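Iron(III) ABC transporter, periplasmic iron-compound-binding protein (Vibrio cholerae, PDB 3TEF) probably binds iron(III)-loaded catecholate siderophores in the periplasm and hands them to an ABC transporter for iron import. Local coordinates at residues E210-T215 with K242-Y247; A159-S164 with L217-D222; V257-I262 with E271-D276; Q150-H155 with F185-T190. One frame throughout, in Å; residues are numbered along the deposited sequence.

Interaction 1: E210-T215 with K242-Y247; sequences EHNPKT and KATTAY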
loop_
_atom_site.group_PDB
_atom_site.type_symbol
_atom_site.label_atom_id
_atom_site.label_comp_id
_atom_site.label_asym_id
_atom_site.label_seq_id
_atom_site.Cartn_x
_atom_site.Cartn_y
_atom_site.Cartn_z
ATOM N N GLU A 210 13.640 23.584 -8.701
ATOM C CA GLU A 210 13.897 23.818 -10.119
ATOM C C GLU A 210 12.702 23.388 -10.982
ATOM O O GLU A 210 12.269 24.126 -11.876
ATOM C CB GLU A 210 15.206 23.136 -10.569
ATOM C CG GLU A 210 15.158 21.593 -10.673
ATOM C CD GLU A 210 16.540 20.935 -10.850
ATOM O OE1 GLU A 210 17.523 21.409 -10.235
ATOM O OE2 GLU A 210 16.640 19.935 -11.601
ATOM N N HIS A 211 12.157 22.207 -10.698
ATOM C CA HIS A 211 11.045 21.676 -11.480
ATOM C C HIS A 211 9.698 22.282 -11.092
ATOM O O HIS A 211 8.752 22.257 -11.880
ATOM C CB HIS A 211 11.011 20.148 -11.418
ATOM C CG HIS A 211 12.081 19.492 -12.237
ATOM N ND1 HIS A 211 13.269 19.048 -11.693
ATOM C CD2 HIS A 211 12.150 19.224 -13.561
ATOM C CE1 HIS A 211 14.015 18.520 -12.646
ATOM N NE2 HIS A 211 13.362 18.615 -13.788
ATOM N N ASN A 212 9.616 22.823 -9.880
ATOM C CA ASN A 212 8.453 23.605 -9.464
ATOM C C ASN A 212 7.107 22.910 -9.716
ATOM O O ASN A 212 6.321 23.345 -10.562
ATOM C CB ASN A 212 8.483 24.966 -10.169
ATOM C CG ASN A 212 7.563 25.984 -9.522
ATOM O OD1 ASN A 212 7.253 25.894 -8.333
ATOM N ND2 ASN A 212 7.124 26.965 -10.306
ATOM N N PRO A 213 6.832 21.828 -8.975
ATOM C CA PRO A 213 5.557 21.118 -9.143
ATOM C C PRO A 213 4.380 21.969 -8.664
ATOM O O PRO A 213 4.536 22.773 -7.741
ATOM C CB PRO A 213 5.717 19.899 -8.229
ATOM C CG PRO A 213 6.679 20.358 -7.171
ATOM C CD PRO A 213 7.644 21.268 -7.878
ATOM N N LYS A 214 3.219 21.795 -9.288
ATOM C CA LYS A 214 2.011 22.492 -8.856
ATOM C C LYS A 214 1.451 21.854 -7.591
ATOM O O LYS A 214 0.869 22.525 -6.731
ATOM C CB LYS A 214 0.954 22.469 -9.963
ATOM C CG LYS A 214 0.718 23.813 -10.646
ATOM C CD LYS A 214 1.654 24.023 -11.832
ATOM C CE LYS A 214 3.089 24.299 -11.395
ATOM N NZ LYS A 214 4.041 24.240 -12.550
ATOM N N THR A 215 1.628 20.543 -7.488
ATOM C CA THR A 215 1.215 19.797 -6.309
ATOM C C THR A 215 2.375 18.928 -5.866
ATOM O O THR A 215 3.042 18.292 -6.693
ATOM C CB THR A 215 0.011 18.896 -6.611
ATOM O OG1 THR A 215 -1.130 19.711 -6.911
ATOM C CG2 THR A 215 -0.310 18.004 -5.418
ATOM N N LYS A 242 9.692 26.444 -0.040
ATOM C CA LYS A 242 8.824 27.623 0.066
ATOM C C LYS A 242 8.708 28.360 -1.265
ATOM O O LYS A 242 7.666 28.939 -1.580
ATOM C CB LYS A 242 9.371 28.595 1.109
ATOM C CG LYS A 242 9.612 27.988 2.467
ATOM C CD LYS A 242 8.317 27.612 3.148
ATOM C CE LYS A 242 8.218 28.297 4.498
ATOM N NZ LYS A 242 7.207 27.657 5.379
ATOM N N ALA A 243 9.792 28.342 -2.032
ATOM C CA ALA A 243 9.857 29.053 -3.304
ATOM C C ALA A 243 9.074 28.327 -4.388
ATOM O O ALA A 243 9.092 28.721 -5.553
ATOM C CB ALA A 243 11.308 29.234 -3.727
ATOM N N THR A 244 8.374 27.270 -3.989
ATOM C CA THR A 244 7.664 26.417 -4.928
ATOM C C THR A 244 6.197 26.836 -5.065
ATOM O O THR A 244 5.603 27.360 -4.124
ATOM C CB THR A 244 7.765 24.936 -4.484
ATOM O OG1 THR A 244 7.961 24.092 -5.624
ATOM C CG2 THR A 244 6.527 24.507 -3.717
ATOM N N THR A 245 5.626 26.612 -6.246
ATOM C CA THR A 245 4.208 26.877 -6.482
ATOM C C THR A 245 3.327 26.062 -5.537
ATOM O O THR A 245 2.313 26.552 -5.033
ATOM C CB THR A 245 3.808 26.544 -7.935
ATOM O OG1 THR A 245 4.543 27.372 -8.844
ATOM C CG2 THR A 245 2.315 26.769 -8.148
ATOM N N ALA A 246 3.718 24.813 -5.304
ATOM C CA ALA A 246 2.956 23.917 -4.440
ATOM C C ALA A 246 2.794 24.478 -3.037
ATOM O O ALA A 246 1.714 24.398 -2.452
ATOM C CB ALA A 246 3.608 22.539 -4.386
ATOM N N TYR A 247 3.865 25.036 -2.490
ATOM C CA TYR A 247 3.788 25.630 -1.161
ATOM C C TYR A 247 2.844 26.829 -1.168
ATOM O O TYR A 247 1.971 26.955 -0.309
ATOM C CB TYR A 247 5.162 26.077 -0.666
ATOM C CG TYR A 247 5.081 26.802 0.661
ATOM C CD1 TYR A 247 4.939 26.096 1.850
ATOM C CD2 TYR A 247 5.119 28.190 0.724
ATOM C CE1 TYR A 247 4.851 26.750 3.062
ATOM C CE2 TYR A 247 5.036 28.854 1.934
ATOM C CZ TYR A 247 4.900 28.128 3.099
ATOM O OH TYR A 247 4.815 28.776 4.310
#

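Interaction 2: A159-S164 with L217-D222; sequences AMLVMS and LVVDRD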
loop_
_atom_site.group_PDB
_atom_site.type_symbol
_atom_site.label_atom_id
_atom_site.label_comp_id
_atom_site.label_asym_id
_atom_site.label_seq_id
_atom_site.Cartn_x
_atom_site.Cartn_y
_atom_site.Cartn_z
ATOM N N ALA A 159 1.671 16.599 -10.498
ATOM C CA ALA A 159 2.078 16.361 -9.123
ATOM C C ALA A 159 3.430 15.684 -9.122
ATOM O O ALA A 159 3.744 14.889 -10.014
ATOM C CB ALA A 159 1.065 15.504 -8.393
ATOM N N MET A 160 4.223 16.009 -8.112
ATOM C CA MET A 160 5.489 15.345 -7.896
ATOM C C MET A 160 5.343 14.559 -6.609
ATOM O O MET A 160 4.868 15.094 -5.604
ATOM C CB MET A 160 6.610 16.373 -7.758
ATOM C CG MET A 160 7.979 15.763 -7.529
ATOM S SD MET A 160 9.270 17.003 -7.342
ATOM C CE MET A 160 9.325 17.679 -9.003
ATOM N N LEU A 161 5.710 13.287 -6.652
ATOM C CA LEU A 161 5.648 12.436 -5.473
ATOM C C LEU A 161 7.067 12.322 -4.943
ATOM O O LEU A 161 7.953 11.888 -5.662
ATOM C CB LEU A 161 5.103 11.053 -5.846
ATOM C CG LEU A 161 4.750 10.020 -4.762
ATOM C CD1 LEU A 161 5.983 9.559 -3.960
ATOM C CD2 LEU A 161 3.662 10.517 -3.827
ATOM N N VAL A 162 7.273 12.739 -3.699
ATOM C CA VAL A 162 8.601 12.707 -3.094
ATOM C C VAL A 162 8.556 11.883 -1.828
ATOM O O VAL A 162 7.694 12.091 -0.980
ATOM C CB VAL A 162 9.110 14.121 -2.755
ATOM C CG1 VAL A 162 10.495 14.052 -2.101
ATOM C CG2 VAL A 162 9.171 14.972 -4.010
ATOM N N MET A 163 9.496 10.954 -1.696
ATOM C CA MET A 163 9.640 10.218 -0.448
ATOM C C MET A 163 10.886 10.718 0.257
ATOM O O MET A 163 11.875 11.030 -0.389
ATOM C CB MET A 163 9.761 8.719 -0.715
ATOM C CG MET A 163 9.947 7.914 0.556
ATOM S SD MET A 163 9.724 6.166 0.253
ATOM C CE MET A 163 8.242 5.874 1.182
ATOM N N SER A 164 10.821 10.818 1.579
ATOM C CA SER A 164 11.972 11.219 2.385
ATOM C C SER A 164 12.320 10.101 3.357
ATOM O O SER A 164 11.454 9.584 4.061
ATOM C CB SER A 164 11.682 12.515 3.139
ATOM O OG SER A 164 12.720 12.837 4.057
ATOM N N LEU A 217 3.368 15.859 -3.250
ATOM C CA LEU A 217 2.897 14.813 -2.350
ATOM C C LEU A 217 4.106 14.189 -1.664
ATOM O O LEU A 217 5.003 13.671 -2.323
ATOM C CB LEU A 217 2.148 13.740 -3.129
ATOM C CG LEU A 217 1.063 14.305 -4.047
ATOM C CD1 LEU A 217 0.475 13.246 -4.967
ATOM C CD2 LEU A 217 -0.022 14.951 -3.207
ATOM N N VAL A 218 4.123 14.241 -0.340
ATOM C CA VAL A 218 5.307 13.852 0.405
ATOM C C VAL A 218 5.022 12.630 1.260
ATOM O O VAL A 218 4.030 12.588 1.988
ATOM C CB VAL A 218 5.762 15.005 1.320
ATOM C CG1 VAL A 218 6.965 14.587 2.161
ATOM C CG2 VAL A 218 6.068 16.245 0.486
ATOM N N VAL A 219 5.914 11.643 1.173
ATOM C CA VAL A 219 5.834 10.427 1.983
ATOM C C VAL A 219 7.013 10.389 2.958
ATOM O O VAL A 219 8.171 10.277 2.547
ATOM C CB VAL A 219 5.868 9.152 1.076
ATOM C CG1 VAL A 219 5.811 7.874 1.922
ATOM C CG2 VAL A 219 4.719 9.175 0.050
ATOM N N ASP A 220 6.710 10.499 4.249
ATOM C CA ASP A 220 7.737 10.521 5.292
ATOM C C ASP A 220 8.007 9.102 5.758
ATOM O O ASP A 220 7.395 8.621 6.706
ATOM C CB ASP A 220 7.268 11.382 6.465
ATOM C CG ASP A 220 8.324 11.523 7.556
ATOM O OD1 ASP A 220 9.475 11.077 7.349
ATOM O OD2 ASP A 220 8.002 12.101 8.616
ATOM N N ARG A 221 8.917 8.419 5.079
ATOM C CA ARG A 221 9.141 7.016 5.374
ATOM C C ARG A 221 9.590 6.807 6.820
ATOM O O ARG A 221 9.270 5.793 7.438
ATOM C CB ARG A 221 10.159 6.420 4.410
ATOM C CG ARG A 221 10.450 4.966 4.674
ATOM C CD ARG A 221 11.279 4.384 3.545
ATOM N NE ARG A 221 11.581 2.982 3.796
ATOM C CZ ARG A 221 12.597 2.568 4.542
ATOM N NH1 ARG A 221 13.411 3.459 5.100
ATOM N NH2 ARG A 221 12.806 1.269 4.729
ATOM N N ASP A 222 10.314 7.777 7.363
ATOM C CA ASP A 222 10.854 7.623 8.706
ATOM C C ASP A 222 9.756 7.513 9.762
ATOM O O ASP A 222 9.965 6.906 10.811
ATOM C CB ASP A 222 11.835 8.749 9.028
ATOM C CG ASP A 222 13.096 8.671 8.190
ATOM O OD1 ASP A 222 13.449 7.552 7.756
ATOM O OD2 ASP A 222 13.729 9.722 7.960
HETATM O O HOH W 1 14.537 12.038 5.798
#

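Interaction 3: V257-I262 with E271-D276; sequences VNAWYI and EQMVAD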
loop_
_atom_site.group_PDB
_atom_site.type_symbol
_atom_site.label_atom_id
_atom_site.label_comp_id
_atom_site.label_asym_id
_atom_site.label_seq_id
_atom_site.Cartn_x
_atom_site.Cartn_y
_atom_site.Cartn_z
ATOM N N VAL A 257 1.647 7.628 5.757
ATOM C CA VAL A 257 2.693 6.687 5.373
ATOM C C VAL A 257 2.231 5.233 5.430
ATOM O O VAL A 257 2.533 4.452 4.534
ATOM C CB VAL A 257 3.960 6.863 6.219
ATOM C CG1 VAL A 257 5.026 5.862 5.768
ATOM C CG2 VAL A 257 4.464 8.280 6.086
ATOM N N ASN A 258 1.489 4.865 6.469
ATOM C CA ASN A 258 0.950 3.516 6.525
ATOM C C ASN A 258 0.102 3.195 5.295
ATOM O O ASN A 258 0.267 2.155 4.661
ATOM C CB ASN A 258 0.100 3.305 7.779
ATOM C CG ASN A 258 -0.609 1.967 7.764
ATOM O OD1 ASN A 258 0.020 0.926 7.964
ATOM N ND2 ASN A 258 -1.915 1.980 7.479
ATOM N N ALA A 259 -0.814 4.095 4.964
ATOM C CA ALA A 259 -1.779 3.806 3.918
ATOM C C ALA A 259 -1.116 3.657 2.550
ATOM O O ALA A 259 -1.496 2.782 1.780
ATOM C CB ALA A 259 -2.853 4.873 3.855
ATOM N N TRP A 260 -0.153 4.532 2.250
ATOM C CA TRP A 260 0.437 4.588 0.901
ATOM C C TRP A 260 1.644 3.681 0.697
ATOM O O TRP A 260 1.911 3.238 -0.424
ATOM C CB TRP A 260 0.845 6.026 0.552
ATOM C CG TRP A 260 -0.311 6.973 0.361
ATOM C CD1 TRP A 260 -1.030 7.595 1.346
ATOM C CD2 TRP A 260 -0.861 7.435 -0.883
ATOM N NE1 TRP A 260 -2.001 8.390 0.793
ATOM C CE2 TRP A 260 -1.917 8.311 -0.574
ATOM C CE3 TRP A 260 -0.576 7.168 -2.230
ATOM C CZ2 TRP A 260 -2.684 8.940 -1.558
ATOM C CZ3 TRP A 260 -1.327 7.797 -3.202
ATOM C CH2 TRP A 260 -2.371 8.670 -2.863
ATOM N N TYR A 261 2.369 3.407 1.775
ATOM C CA TYR A 261 3.668 2.763 1.659
ATOM C C TYR A 261 3.707 1.378 2.321
ATOM O O TYR A 261 4.275 0.434 1.782
ATOM C CB TYR A 261 4.738 3.691 2.247
ATOM C CG TYR A 261 6.144 3.141 2.157
ATOM C CD1 TYR A 261 6.798 3.054 0.935
ATOM C CD2 TYR A 261 6.811 2.717 3.296
ATOM C CE1 TYR A 261 8.096 2.544 0.852
ATOM C CE2 TYR A 261 8.109 2.210 3.226
ATOM C CZ TYR A 261 8.737 2.130 2.005
ATOM O OH TYR A 261 10.018 1.629 1.943
ATOM N N ILE A 262 3.088 1.264 3.492
ATOM C CA ILE A 262 3.134 0.028 4.271
ATOM C C ILE A 262 1.994 -0.940 3.956
ATOM O O ILE A 262 2.229 -2.100 3.607
ATOM C CB ILE A 262 3.126 0.314 5.798
ATOM C CG1 ILE A 262 4.350 1.155 6.207
ATOM C CG2 ILE A 262 3.052 -0.996 6.592
ATOM C CD1 ILE A 262 5.675 0.454 6.043
ATOM N N GLU A 271 -9.018 3.576 1.624
ATOM C CA GLU A 271 -9.914 4.642 2.071
ATOM C C GLU A 271 -9.158 5.872 2.547
ATOM O O GLU A 271 -9.565 7.011 2.270
ATOM C CB GLU A 271 -10.879 4.113 3.121
ATOM C CG GLU A 271 -11.860 3.156 2.478
ATOM C CD GLU A 271 -12.758 2.472 3.468
ATOM O OE1 GLU A 271 -12.375 2.351 4.650
ATOM O OE2 GLU A 271 -13.856 2.051 3.057
ATOM N N GLN A 272 -8.033 5.649 3.224
ATOM C CA GLN A 272 -7.164 6.748 3.626
ATOM C C GLN A 272 -6.491 7.450 2.444
ATOM O O GLN A 272 -6.347 8.674 2.450
ATOM C CB GLN A 272 -6.113 6.278 4.637
ATOM C CG GLN A 272 -5.250 7.397 5.204
ATOM C CD GLN A 272 -6.040 8.349 6.080
ATOM O OE1 GLN A 272 -6.685 7.925 7.036
ATOM N NE2 GLN A 272 -6.016 9.636 5.738
ATOM N N MET A 273 -6.051 6.679 1.445
ATOM C CA MET A 273 -5.496 7.289 0.239
ATOM C C MET A 273 -6.509 8.242 -0.382
ATOM O O MET A 273 -6.162 9.346 -0.789
ATOM C CB MET A 273 -5.102 6.219 -0.784
ATOM C CG MET A 273 -3.970 5.301 -0.301
ATOM S SD MET A 273 -3.769 3.856 -1.349
ATOM C CE MET A 273 -3.349 4.646 -2.909
ATOM N N VAL A 274 -7.751 7.783 -0.493
ATOM C CA VAL A 274 -8.828 8.626 -1.013
ATOM C C VAL A 274 -8.989 9.903 -0.176
ATOM O O VAL A 274 -9.048 11.018 -0.716
ATOM C CB VAL A 274 -10.161 7.860 -1.067
ATOM C CG1 VAL A 274 -11.332 8.832 -1.210
ATOM C CG2 VAL A 274 -10.150 6.861 -2.211
ATOM N N ALA A 275 -9.038 9.743 1.139
ATOM C CA ALA A 275 -9.153 10.896 2.033
ATOM C C ALA A 275 -7.994 11.867 1.828
ATOM O O ALA A 275 -8.197 13.082 1.807
ATOM C CB ALA A 275 -9.232 10.461 3.486
ATOM N N ASP A 276 -6.780 11.340 1.685
ATOM C CA ASP A 276 -5.613 12.196 1.490
ATOM C C ASP A 276 -5.726 12.994 0.195
ATOM O O ASP A 276 -5.403 14.183 0.164
ATOM C CB ASP A 276 -4.300 11.397 1.479
ATOM C CG ASP A 276 -3.891 10.893 2.851
ATOM O OD1 ASP A 276 -4.417 11.386 3.878
ATOM O OD2 ASP A 276 -3.009 10.001 2.901
#

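Interaction 4: Q150-H155 with F185-T190; sequences QYNQQH and FGFSET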
loop_
_atom_site.group_PDB
_atom_site.type_symbol
_atom_site.label_atom_id
_atom_site.label_comp_id
_atom_site.label_asym_id
_atom_site.label_seq_id
_atom_site.Cartn_x
_atom_site.Cartn_y
_atom_site.Cartn_z
ATOM N N GLN A 150 -11.732 12.849 -12.039
ATOM C CA GLN A 150 -12.437 13.842 -12.840
ATOM C C GLN A 150 -11.956 15.230 -12.474
ATOM O O GLN A 150 -11.603 16.028 -13.342
ATOM C CB GLN A 150 -13.940 13.747 -12.615
ATOM C CG GLN A 150 -14.569 12.532 -13.245
ATOM C CD GLN A 150 -16.077 12.599 -13.210
ATOM O OE1 GLN A 150 -16.673 13.608 -13.600
ATOM N NE2 GLN A 150 -16.704 11.537 -12.721
ATOM N N TYR A 151 -11.941 15.506 -11.176
ATOM C CA TYR A 151 -11.496 16.791 -10.665
ATOM C C TYR A 151 -10.141 17.184 -11.251
ATOM O O TYR A 151 -9.992 18.261 -11.827
ATOM C CB TYR A 151 -11.414 16.736 -9.144
ATOM C CG TYR A 151 -11.132 18.064 -8.491
ATOM C CD1 TYR A 151 -12.164 18.837 -7.978
ATOM C CD2 TYR A 151 -9.833 18.545 -8.383
ATOM C CE1 TYR A 151 -11.913 20.054 -7.376
ATOM C CE2 TYR A 151 -9.571 19.759 -7.783
ATOM C CZ TYR A 151 -10.614 20.510 -7.281
ATOM O OH TYR A 151 -10.359 21.723 -6.683
ATOM N N ASN A 152 -9.158 16.300 -11.111
ATOM C CA ASN A 152 -7.797 16.591 -11.562
ATOM C C ASN A 152 -7.630 16.679 -13.075
ATOM O O ASN A 152 -6.721 17.343 -13.564
ATOM C CB ASN A 152 -6.814 15.574 -10.979
ATOM C CG ASN A 152 -6.694 15.693 -9.481
ATOM O OD1 ASN A 152 -6.801 16.786 -8.924
ATOM N ND2 ASN A 152 -6.479 14.568 -8.812
ATOM N N GLN A 153 -8.497 16.001 -13.815
ATOM C CA GLN A 153 -8.496 16.122 -15.265
ATOM C C GLN A 153 -9.173 17.417 -15.703
ATOM O O GLN A 153 -8.850 17.975 -16.754
ATOM C CB GLN A 153 -9.198 14.927 -15.897
ATOM C CG GLN A 153 -8.476 13.621 -15.676
ATOM C CD GLN A 153 -9.189 12.452 -16.315
ATOM O OE1 GLN A 153 -10.381 12.530 -16.621
ATOM N NE2 GLN A 153 -8.463 11.360 -16.527
ATOM N N GLN A 154 -10.116 17.884 -14.889
ATOM C CA GLN A 154 -10.878 19.093 -15.184
ATOM C C GLN A 154 -10.141 20.332 -14.689
ATOM O O GLN A 154 -10.465 21.459 -15.062
ATOM C CB GLN A 154 -12.271 19.012 -14.555
ATOM C CG GLN A 154 -13.150 17.909 -15.143
ATOM C CD GLN A 154 -14.532 17.846 -14.508
ATOM O OE1 GLN A 154 -14.772 18.427 -13.444
ATOM N NE2 GLN A 154 -15.449 17.140 -15.162
ATOM N N HIS A 155 -9.153 20.109 -13.833
ATOM C CA HIS A 155 -8.238 21.159 -13.425
ATOM C C HIS A 155 -6.847 20.627 -13.731
ATOM O O HIS A 155 -5.952 20.681 -12.888
ATOM C CB HIS A 155 -8.380 21.444 -11.927
ATOM C CG HIS A 155 -9.795 21.656 -11.476
ATOM N ND1 HIS A 155 -10.507 22.799 -11.770
ATOM C CD2 HIS A 155 -10.622 20.874 -10.743
ATOM C CE1 HIS A 155 -11.716 22.710 -11.240
ATOM N NE2 HIS A 155 -11.813 21.553 -10.613
ATOM N N PHE A 185 -5.867 8.607 -9.708
ATOM C CA PHE A 185 -6.324 9.861 -9.136
ATOM C C PHE A 185 -6.257 11.012 -10.138
ATOM O O PHE A 185 -6.747 12.110 -9.866
ATOM C CB PHE A 185 -5.522 10.177 -7.876
ATOM C CG PHE A 185 -5.876 9.307 -6.700
ATOM C CD1 PHE A 185 -7.194 9.166 -6.294
ATOM C CD2 PHE A 185 -4.892 8.615 -6.008
ATOM C CE1 PHE A 185 -7.528 8.373 -5.206
ATOM C CE2 PHE A 185 -5.219 7.809 -4.914
ATOM C CZ PHE A 185 -6.533 7.693 -4.507
ATOM N N GLY A 186 -5.620 10.756 -11.277
ATOM C CA GLY A 186 -5.692 11.656 -12.415
ATOM C C GLY A 186 -4.711 12.810 -12.490
ATOM O O GLY A 186 -4.906 13.736 -13.282
ATOM N N PHE A 187 -3.657 12.780 -11.682
ATOM C CA PHE A 187 -2.605 13.779 -11.813
ATOM C C PHE A 187 -1.723 13.423 -13.001
ATOM O O PHE A 187 -1.658 12.267 -13.413
ATOM C CB PHE A 187 -1.731 13.819 -10.556
ATOM C CG PHE A 187 -2.381 14.465 -9.373
ATOM C CD1 PHE A 187 -2.465 15.843 -9.274
ATOM C CD2 PHE A 187 -2.871 13.692 -8.330
ATOM C CE1 PHE A 187 -3.048 16.435 -8.180
ATOM C CE2 PHE A 187 -3.456 14.281 -7.219
ATOM C CZ PHE A 187 -3.542 15.654 -7.140
ATOM N N SER A 188 -1.032 14.415 -13.548
ATOM C CA SER A 188 0.033 14.130 -14.501
ATOM C C SER A 188 1.366 14.298 -13.771
ATOM O O SER A 188 1.431 14.964 -12.737
ATOM C CB SER A 188 -0.055 15.060 -15.720
ATOM O OG SER A 188 0.121 16.414 -15.339
ATOM N N GLU A 189 2.422 13.684 -14.292
ATOM C CA GLU A 189 3.736 13.801 -13.667
ATOM C C GLU A 189 4.348 15.169 -13.947
ATOM O O GLU A 189 4.400 15.603 -15.101
ATOM C CB GLU A 189 4.676 12.719 -14.184
ATOM C CG GLU A 189 4.224 11.282 -13.974
ATOM C CD GLU A 189 5.226 10.300 -14.569
ATOM O OE1 GLU A 189 6.088 10.747 -15.343
ATOM O OE2 GLU A 189 5.173 9.095 -14.269
ATOM N N THR A 190 4.817 15.849 -12.904
ATOM C CA THR A 190 5.552 17.095 -13.092
ATOM C C THR A 190 6.703 16.818 -14.037
ATOM O O THR A 190 6.835 17.460 -15.075
ATOM C CB THR A 190 6.124 17.656 -11.777
ATOM O OG1 THR A 190 5.067 17.873 -10.839
ATOM C CG2 THR A 190 6.834 18.978 -12.029
#

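Interaction 1: E210-T215 with K242-Y247
The turn that follows helix 205-211 runs beside the start of helix 245-248, with Asn-212 facing Thr-244 and Lys-214 facing Ala-246 (CA atoms 5.4 and 4.7 Å apart) and the two chains heading 30° from each other. At the heart of the contact the side chain of Asn-212 takes up the first amide of helix 245-248. Thr-244 holds the N-cap position but its own side chain makes no capping bond; Thr-245 N donates to Asn-212 OD1 at 2.7 Å, almost straight at 170° and in the carbonyl plane. Asparagine suits the place twice over: its backbone adopts the positive phi that ends helix 205-211, and with CG turned anti to the backbone N (chi1 -164°), the amide is swung out across the gap to Thr-245. The other half of that amide is used as well, ND2 giving a weak bond to Thr-245 OG1 at 3.0 Å. Thr-244 OG1 adds a weak, long bond to the same OD1. Next in line, Pro-213, which has no amide hydrogen to offer, presents its carbonyl to Ala-246 N in another weak bond. The small methyl of Ala-246 lets the backbones approach closely, and its CA-H points at Lys-214 O. Lys-214, whose backbone amide is held by Asp-158, bends its chain back so that NZ donates to Asn-212 O at 3.2 Å, nearly in line with that carbonyl.

Interaction 2: A159-S164 with L217-D222
Near the start of strand 158-165, which lies beside strand 215-220, the methyl of Ala-159 packs on Leu-217 CD1. At Met-160 the side chain leads away toward helix 205-211, and the carbonyl accepts the amide of Leu-217. Leu-161 pairs with Leu-217; its CD2 reaches Leu-217 CB at 3.6 Å, the two side chains crossing at about a right angle, while CD1 leans on Val-219 CG2. Val-162 then works the ladder in both directions: its N donates to Leu-217 O at 2.8 Å, and its O receives Val-219 N at 2.8 Å. Branched at CB, Val-162, Val-218 and Val-219 suit extended backbone. Met-163, on the same face as Leu-161, stays extended through chi2 and bends at chi3 (-113°), which brings CE back over Val-219 CG1, 3.2 Å away and tighter than usual contact, and beside Arg-221 CB. Ser-164 N bonds to Val-219 O, and Ser-164 O receives Arg-221 N at 3.0 Å, a more bent bond of 138° where strand 215-220 ends. The short side chain of Ser-164 brings OG within 2.6 Å of a water, and that water donates to Asp-222 OD2, which also takes the amide of Gly-166. Arg-221 extends beyond the sheet to Tyr-261 and Ser-165. Four parallel bridges with a -18° crossing make this a twisted parallel pair, with helix 205-211 packed on the face that carries Met-160 and Val-162, as in the alpha/beta lobes of periplasmic binding proteins.

Interaction 3: V257-I262 with E271-D276
Trp-260 and Met-273 make the greater part of this helix-helix contact, in which the axes of 257-262 and of 271-276, part of helix 267-279, cross at -114° and come within 8.9 Å. It includes a Met-aromatic contact. The indole lies against the flank of the methionine: Met-273 CG sits over the five-membered ring, 3.7 Å from its centroid, a CH-pi contact. Beyond it SD stands above the six-membered ring at a longer 4.8 Å, and the bend at chi3 (62°) turns CE back to CE3 and CZ3. The flexible, unbranched thioether chain follows the broad ring well. Ala-259, small enough to let the helices meet, puts its CB 3.6 Å from Gln-272 CB. Helix 180-184 also touches Trp-260, through Ser-180 and Val-181.

The indole's one polar atom is satisfied by Asp-276. The carboxylate of Asp-276 is nearly coplanar with the ring, and OD2 also receives the amide of Asp-256, so one oxygen serves two donors. Gln-272 NE2 meets OD1 from above the carboxylate plane, which helps fix the group's rotation. Trp-260 NE1 donates to the anti lone pair of Asp-276 OD2 at 2.8 Å, with the hydrogen-bond angle at 146°.

Interaction 4: Q150-H155 with F185-T190
Asn-152, on the last turns of helix 131-154, makes the hydrogen bond of this contact: its ND2 donates to Phe-185 O at 2.7 Å, with an angle of 161° at the hydrogen. The acceptor lies close to the plane of the amide, while the donor is tilted well out of the plane of the carbonyl. Asparagine fits here because its short side chain, with CG anti to the carbonyl carbon (chi1 -66°), delivers a donor to a backbone carbonyl just after helix 180-184 has ended.

The second kind of interaction is between amide and ring. The same ND2 lies 3.4 Å above the plane of the Phe-187 ring, offset toward the rim, and comes within 3.4 Å of Phe-187 CE2. The other end of the amide, OD1, stands 3.8 Å from Phe-187 CE1. With the two planes 32° apart, the amide is laid over the ring at a slant, so a flat polar group packs against a flat apolar one while ND2 keeps its bond to the chain.

Packing against the backbone completes the contact. Gly-186 adopts positive phi, a conformation easy for a residue without a side chain, and its bare CA allows the chain to come close, so that Asn-152 CB lies 3.5 Å from Gly-186 O. That oxygen is also bonded by Lys-156 NZ.

Around this junction, Phe-185 stacks on Phe-145 of helix 131-154 and touches Met-277 of helix 267-279, while Phe-187 packs on helix 180-184 and on Ala-159 of strand 158-165, just before the short strand 188-189 joins that strand in the sheet.

Interaction 2 is the sheet pairing to which the other three connect. All separations being centre to centre, interaction 1 lies about 14 Å from it and touches it where Thr-215 O meets Met-160 N at 2.9 Å. Interaction 4, about 18 Å away, joins it through strand 188-189, the parallel neighbour of strand 158-165. Interaction 3, about 12 Å away, meets it at Arg-221 and Tyr-261. Along the chain, 150-155 comes first and interaction 3 last; interaction 2 alternates its segments with those of interactions 1 and 4, so crossing connections stitch the mixed sheet to its helices. Interaction 3, nearest the chain's centre, touches interaction 4, where Trp-260 packs on Phe-185, just after helix 180-184.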